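Local coordinates for XC6422 protein (Xanthomonas campestris, PDB 2FUK), which probably hydrolyses a substrate not yet identified, as a small lidless serine hydrolase of the alpha/beta-hydrolase fold, at residues A[20-25]-A[98-103]. Sequence-based numbering, arbitrary orientation.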
ATOM      1  N   GLY A  20     -23.342 -21.313 -15.207  1.00  9.92           N
ATOM      2  CA  GLY A  20     -23.970 -20.018 -15.378  1.00 10.91           C
ATOM      3  C   GLY A  20     -22.988 -18.876 -15.188  1.00 11.51           C
ATOM      4  O   GLY A  20     -21.790 -19.107 -15.026  1.00  9.88           O
ATOM      5  N   PRO A  21     -23.478 -17.629 -15.186  1.00 11.43           N
ATOM      6  CA  PRO A  21     -22.682 -16.406 -15.020  1.00 10.22           C
ATOM      7  C   PRO A  21     -21.820 -16.380 -13.761  1.00 10.44           C
ATOM      8  O   PRO A  21     -22.199 -16.919 -12.723  1.00 10.16           O
ATOM      9  CB  PRO A  21     -23.743 -15.304 -14.994  1.00 12.49           C
ATOM     10  CG  PRO A  21     -24.867 -15.893 -15.792  1.00 14.33           C
ATOM     11  CD  PRO A  21     -24.911 -17.300 -15.287  1.00 12.02           C
ATOM     12  N   LEU A  22     -20.654 -15.748 -13.875  1.00  8.89           N
ATOM     13  CA  LEU A  22     -19.728 -15.598 -12.756  1.00  7.73           C
ATOM     14  C   LEU A  22     -19.335 -14.127 -12.655  1.00  7.81           C
ATOM     15  O   LEU A  22     -18.961 -13.507 -13.655  1.00  8.90           O
ATOM     16  CB  LEU A  22     -18.461 -16.445 -12.969  1.00  7.23           C
ATOM     17  CG  LEU A  22     -18.544 -17.971 -12.882  1.00  5.61           C
ATOM     18  CD1 LEU A  22     -17.209 -18.595 -13.309  1.00  6.93           C
ATOM     19  CD2 LEU A  22     -18.898 -18.389 -11.465  1.00  7.20           C
ATOM     20  N   ASP A  23     -19.438 -13.563 -11.455  1.00  7.23           N
ATOM     21  CA  ASP A  23     -19.054 -12.174 -11.229  1.00  7.87           C
ATOM     22  C   ASP A  23     -17.539 -12.118 -11.249  1.00  7.00           C
ATOM     23  O   ASP A  23     -16.876 -12.891 -10.549  1.00  7.40           O
ATOM     24  CB  ASP A  23     -19.528 -11.692  -9.862  1.00  8.05           C
ATOM     25  CG  ASP A  23     -21.028 -11.709  -9.725  1.00  9.48           C
ATOM     26  OD1 ASP A  23     -21.493 -11.766  -8.574  1.00 11.42           O
ATOM     27  OD2 ASP A  23     -21.737 -11.646 -10.755  1.00  9.93           O
ATOM     28  N   VAL A  24     -16.996 -11.201 -12.041  1.00  7.40           N
ATOM     29  CA  VAL A  24     -15.556 -11.057 -12.164  1.00  7.80           C
ATOM     30  C   VAL A  24     -15.129  -9.602 -12.009  1.00  7.74           C
ATOM     31  O   VAL A  24     -15.868  -8.687 -12.364  1.00  8.25           O
ATOM     32  CB  VAL A  24     -15.085 -11.587 -13.547  1.00  7.03           C
ATOM     33  CG1 VAL A  24     -13.603 -11.313 -13.759  1.00  9.85           C
ATOM     34  CG2 VAL A  24     -15.349 -13.081 -13.634  1.00  6.55           C
ATOM     35  N   ALA A  25     -13.942  -9.394 -11.454  1.00  7.47           N
ATOM     36  CA  ALA A  25     -13.404  -8.049 -11.302  1.00  8.41           C
ATOM     37  C   ALA A  25     -11.936  -8.114 -11.692  1.00  8.28           C
ATOM     38  O   ALA A  25     -11.208  -8.985 -11.227  1.00 10.13           O
ATOM     39  CB  ALA A  25     -13.551  -7.570  -9.863  1.00  9.45           C
ATOM     40  N   ARG A  98     -11.392 -22.820 -13.190  1.00  7.21           N
ATOM     41  CA  ARG A  98     -10.835 -23.172 -14.495  1.00  8.71           C
ATOM     42  C   ARG A  98     -11.372 -22.265 -15.597  1.00  9.24           C
ATOM     43  O   ARG A  98     -10.635 -21.890 -16.505  1.00  8.72           O
ATOM     44  CB  ARG A  98     -11.128 -24.638 -14.858  1.00 11.08           C
ATOM     45  CG  ARG A  98     -10.609 -25.015 -16.258  1.00 12.56           C
ATOM     46  CD  ARG A  98     -10.181 -26.473 -16.380  1.00 16.80           C
ATOM     47  NE  ARG A  98     -11.293 -27.420 -16.448  1.00 19.36           N
ATOM     48  CZ  ARG A  98     -12.119 -27.530 -17.487  1.00 20.81           C
ATOM     49  NH1 ARG A  98     -11.965 -26.745 -18.547  1.00 22.43           N
ATOM     50  NH2 ARG A  98     -13.081 -28.442 -17.475  1.00 20.79           N
ATOM     51  N   ALA A  99     -12.656 -21.926 -15.526  1.00  8.11           N
ATOM     52  CA  ALA A  99     -13.260 -21.064 -16.536  1.00  7.29           C
ATOM     53  C   ALA A  99     -12.596 -19.690 -16.526  1.00  6.70           C
ATOM     54  O   ALA A  99     -12.353 -19.095 -17.578  1.00  6.13           O
ATOM     55  CB  ALA A  99     -14.755 -20.922 -16.271  1.00  7.47           C
ATOM     56  N   VAL A 100     -12.308 -19.192 -15.329  1.00  7.43           N
ATOM     57  CA  VAL A 100     -11.667 -17.898 -15.198  1.00  6.91           C
ATOM     58  C   VAL A 100     -10.232 -18.002 -15.709  1.00  7.58           C
ATOM     59  O   VAL A 100      -9.771 -17.150 -16.466  1.00  7.21           O
ATOM     60  CB  VAL A 100     -11.680 -17.420 -13.723  1.00  7.68           C
ATOM     61  CG1 VAL A 100     -11.034 -16.039 -13.608  1.00  7.54           C
ATOM     62  CG2 VAL A 100     -13.120 -17.366 -13.214  1.00  8.28           C
ATOM     63  N   ALA A 101      -9.531 -19.056 -15.307  1.00  7.21           N
ATOM     64  CA  ALA A 101      -8.152 -19.251 -15.731  1.00  7.12           C
ATOM     65  C   ALA A 101      -8.034 -19.366 -17.250  1.00  7.90           C
ATOM     66  O   ALA A 101      -7.117 -18.806 -17.855  1.00  8.38           O
ATOM     67  CB  ALA A 101      -7.572 -20.505 -15.070  1.00  7.19           C
ATOM     68  N   GLU A 102      -8.954 -20.098 -17.870  1.00  7.72           N
ATOM     69  CA  GLU A 102      -8.908 -20.274 -19.316  1.00  8.43           C
ATOM     70  C   GLU A 102      -9.210 -18.975 -20.061  1.00  7.89           C
ATOM     71  O   GLU A 102      -8.676 -18.738 -21.145  1.00  8.94           O
ATOM     72  CB  GLU A 102      -9.869 -21.390 -19.751  1.00  9.18           C
ATOM     73  CG  GLU A 102      -9.445 -22.770 -19.241  1.00 12.00           C
ATOM     74  CD  GLU A 102     -10.306 -23.913 -19.756  1.00 15.10           C
ATOM     75  OE1 GLU A 102     -11.438 -23.663 -20.223  1.00 17.18           O
ATOM     76  OE2 GLU A 102      -9.844 -25.075 -19.685  1.00 17.30           O
ATOM     77  N   TRP A 103     -10.066 -18.139 -19.480  1.00  7.74           N
ATOM     78  CA  TRP A 103     -10.400 -16.852 -20.093  1.00  7.09           C
ATOM     79  C   TRP A 103      -9.169 -15.941 -20.002  1.00  6.45           C
ATOM     80  O   TRP A 103      -8.822 -15.240 -20.952  1.00  7.80           O
ATOM     81  CB  TRP A 103     -11.595 -16.216 -19.369  1.00  7.46           C
ATOM     82  CG  TRP A 103     -11.902 -14.802 -19.800  1.00  8.49           C
ATOM     83  CD1 TRP A 103     -12.413 -14.395 -21.001  1.00  8.88           C
ATOM     84  CD2 TRP A 103     -11.683 -13.614 -19.035  1.00  8.50           C
ATOM     85  NE1 TRP A 103     -12.520 -13.028 -21.031  1.00  8.38           N
ATOM     86  CE2 TRP A 103     -12.079 -12.521 -19.836  1.00  9.43           C
ATOM     87  CE3 TRP A 103     -11.187 -13.365 -17.749  1.00  9.69           C
ATOM     88  CZ2 TRP A 103     -11.996 -11.197 -19.391  1.00  9.50           C
ATOM     89  CZ3 TRP A 103     -11.104 -12.047 -17.308  1.00  9.48           C
ATOM     90  CH2 TRP A 103     -11.508 -10.980 -18.130  1.00  9.20           C
TER
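Leu22 and Val24 point from segment 20-25, part of strand 20-27, toward segment 98-103, part of helix 92-107, where Ala99, Val100 and Trp103 meet them. This is strand-on-helix packing in an alpha/beta-hydrolase fold. The strand lies next to the outermost strand 11-17 of the central sheet, and the helix packs on one face of that sheet. The axes of the two segments stand 10.8 Å apart at closest approach and cross at -63°.

The contact is wholly apolar. One methyl of Leu22 serves two helix residues: CD1 lies 4.3 Å from CG2 of Val100 and 4.5 Å from CB of Ala99. Leu22 has CD1 extended, anti to CA (chi2 173°), which carries this methyl out toward the helix. Val24 reaches across with CG1, which is anti to its backbone N (chi1 174°). That methyl approaches the six-membered ring of Trp103 obliquely. None of these approaches is tight.

Val100 also packs on Val73 and Phe75 of strand 71-75 and on Ile41 of strand 38-43. Trp103 touches Leu13 and Leu15 of strand 11-17, and its ring meets that of Phe6. Its NE1 is hydrogen-bonded to the carbonyl O of Pro4, while on the six-membered ring of the indole CZ3 lies 4.4 Å from CG1 of Val24.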